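Local coordinates for protein diaminobutyrate-pyruvate transaminase and L-2,4-diaminobutyrate decarboxylase (Vibrio parahaemolyticus, PDB 2QMA) that probably uses pyridoxal phosphate to decarboxylate L-2,4-diaminobutyrate through this C-terminal decarboxylase domain, in a longer protein that also carries an aminotransferase part, at residues Q385-P389 with K390-D394. Numbering follows the deposited sequence.
Sequences QNVGP and KALGD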
ATOM      1  N   GLN A 385      -1.854  22.683   3.213  1.00 14.57           N
ATOM      2  CA  GLN A 385      -2.673  23.865   2.913  1.00 15.23           C
ATOM      3  C   GLN A 385      -3.509  24.340   4.091  1.00 15.33           C
ATOM      4  O   GLN A 385      -3.796  25.551   4.206  1.00 15.72           O
ATOM      5  CB  GLN A 385      -3.591  23.608   1.730  1.00 14.50           C
ATOM      6  CG  GLN A 385      -2.886  23.517   0.391  1.00 15.27           C
ATOM      7  CD  GLN A 385      -3.912  23.201  -0.672  1.00 17.41           C
ATOM      8  OE1 GLN A 385      -4.725  24.053  -1.026  1.00 17.39           O
ATOM      9  NE2 GLN A 385      -3.934  21.950  -1.127  1.00 15.99           N
ATOM     10  N   ASN A 386      -3.891  23.385   4.936  1.00 15.31           N
ATOM     11  CA  ASN A 386      -4.873  23.542   6.006  1.00 16.24           C
ATOM     12  C   ASN A 386      -4.188  23.796   7.374  1.00 16.75           C
ATOM     13  O   ASN A 386      -4.158  24.924   7.876  1.00 17.02           O
ATOM     14  CB  ASN A 386      -5.782  22.297   6.024  1.00 15.46           C
ATOM     15  CG  ASN A 386      -6.731  22.241   7.221  1.00 17.32           C
ATOM     16  OD1 ASN A 386      -6.930  21.166   7.817  1.00 18.31           O
ATOM     17  ND2 ASN A 386      -7.335  23.395   7.578  1.00 16.74           N
ATOM     18  N   VAL A 387      -3.618  22.745   7.940  1.00 16.83           N
ATOM     19  CA  VAL A 387      -2.788  22.830   9.153  1.00 18.06           C
ATOM     20  C   VAL A 387      -1.467  23.591   8.898  1.00 17.42           C
ATOM     21  O   VAL A 387      -1.131  24.532   9.637  1.00 17.77           O
ATOM     22  CB  VAL A 387      -2.552  21.404   9.729  1.00 17.58           C
ATOM     23  CG1 VAL A 387      -1.650  21.422  10.959  1.00 17.50           C
ATOM     24  CG2 VAL A 387      -3.927  20.733  10.023  1.00 17.76           C
ATOM     25  N   GLY A 388      -0.742  23.189   7.846  1.00 17.15           N
ATOM     26  CA  GLY A 388       0.533  23.793   7.494  1.00 16.32           C
ATOM     27  C   GLY A 388       1.721  23.360   8.340  1.00 15.96           C
ATOM     28  O   GLY A 388       1.559  22.880   9.462  1.00 16.33           O
ATOM     29  N   PRO A 389       2.939  23.534   7.805  1.00 16.15           N
ATOM     30  CA  PRO A 389       4.153  22.950   8.415  1.00 15.90           C
ATOM     31  C   PRO A 389       4.499  23.576   9.765  1.00 16.02           C
ATOM     32  O   PRO A 389       4.951  22.860  10.670  1.00 16.53           O
ATOM     33  CB  PRO A 389       5.245  23.237   7.393  1.00 15.24           C
ATOM     34  CG  PRO A 389       4.678  24.135   6.365  1.00 15.60           C
ATOM     35  CD  PRO A 389       3.234  24.311   6.583  1.00 16.30           C
ATOM     36  N   LYS A 390       4.300  24.892   9.896  1.00 15.01           N
ATOM     37  CA  LYS A 390       4.644  25.586  11.138  1.00 15.75           C
ATOM     38  C   LYS A 390       3.805  25.038  12.307  1.00 15.65           C
ATOM     39  O   LYS A 390       4.339  24.776  13.373  1.00 15.57           O
ATOM     40  CB  LYS A 390       4.446  27.096  11.004  1.00 15.99           C
ATOM     41  CG  LYS A 390       5.036  27.901  12.165  1.00 17.25           C
ATOM     42  CD  LYS A 390       6.473  27.496  12.412  1.00 20.72           C
ATOM     43  CE  LYS A 390       7.185  28.452  13.374  1.00 26.69           C
ATOM     44  NZ  LYS A 390       6.594  28.433  14.764  1.00 28.13           N
ATOM     45  N   ALA A 391       2.493  24.860  12.082  1.00 16.52           N
ATOM     46  CA  ALA A 391       1.603  24.326  13.132  1.00 16.28           C
ATOM     47  C   ALA A 391       2.042  22.924  13.534  1.00 16.81           C
ATOM     48  O   ALA A 391       2.069  22.595  14.725  1.00 16.06           O
ATOM     49  CB  ALA A 391       0.135  24.338  12.703  1.00 16.40           C
ATOM     50  N   LEU A 392       2.357  22.080  12.538  1.00 16.12           N
ATOM     51  CA  LEU A 392       2.914  20.737  12.849  1.00 16.08           C
ATOM     52  C   LEU A 392       4.242  20.889  13.633  1.00 15.35           C
ATOM     53  O   LEU A 392       4.480  20.187  14.607  1.00 14.14           O
ATOM     54  CB  LEU A 392       3.121  19.895  11.581  1.00 16.35           C
ATOM     55  CG  LEU A 392       1.861  19.479  10.787  1.00 17.62           C
ATOM     56  CD1 LEU A 392       2.206  18.869   9.407  1.00 16.91           C
ATOM     57  CD2 LEU A 392       0.989  18.501  11.593  1.00 15.86           C
ATOM     58  N   GLY A 393       5.097  21.807  13.195  1.00 15.29           N
ATOM     59  CA  GLY A 393       6.334  22.087  13.919  1.00 16.05           C
ATOM     60  C   GLY A 393       6.062  22.431  15.366  1.00 15.00           C
ATOM     61  O   GLY A 393       6.685  21.879  16.286  1.00 15.01           O
ATOM     62  N   ASP A 394       5.100  23.314  15.571  1.00 15.89           N
ATOM     63  CA  ASP A 394       4.699  23.712  16.943  1.00 16.97           C
ATOM     64  C   ASP A 394       4.188  22.524  17.794  1.00 16.77           C
ATOM     65  O   ASP A 394       4.510  22.418  18.992  1.00 16.61           O
ATOM     66  CB  ASP A 394       3.660  24.835  16.912  1.00 17.50           C
ATOM     67  CG  ASP A 394       4.183  26.151  16.342  1.00 19.20           C
ATOM     68  OD1 ASP A 394       5.395  26.347  16.099  1.00 18.98           O
ATOM     69  OD2 ASP A 394       3.328  27.025  16.116  1.00 21.37           O
TER
HETATM   70  O   HOH W   1       1.059  26.320  10.156  1.00 27.91           O
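Val-387 reaches from the link between helices 377-386 and 389-411 onto the first turn of the second helix. Its CG1 lies anti to the backbone N (chi1 178°), and this places the methyl 3.8 Å from CB of Ala-391. The same CG1 meets CD2 of Leu-392 at 4.0 Å. The Val-387 and Leu-392 side chains cross at about a right angle, methyl against methyl.

Gly-388 is the N-cap and has a positive phi of 78°. Its O accepts from Leu-392 N at 3.3 Å. Pro-389 opens the helix, a position where its lack of an N-H costs no helical bond. Its O takes a shorter bond of 2.7 Å from Gly-393 N. A water accepts from Ala-391 N, with 2.8 Å between that N and the water O. It also lies within bonding distance of Val-387 O, to which it may donate.

On the exposed side, Lys-390 bends at chi2 and chi4. This brings NZ to 2.8 Å from OD1 of Asp-394, one turn on. OD1 meets NZ with its syn lone pair, on the side of the other carboxylate oxygen. The salt bridge joins i to i+4.

Leu-392 and Pro-389 also pack on Leu-303, and Leu-392 touches Tyr-328. Pro-389 rests on Leu-73 of the second subunit, so the helix start adjoins the dimer interface. The chemistry is divided: apolar contacts seat the buried side, the carbonyls of Gly-388 and Pro-389 and the water take up the N-H groups of Leu-392, Gly-393 and Ala-391, and the ion pair spans one turn on the more exposed side and probably adds to its stability.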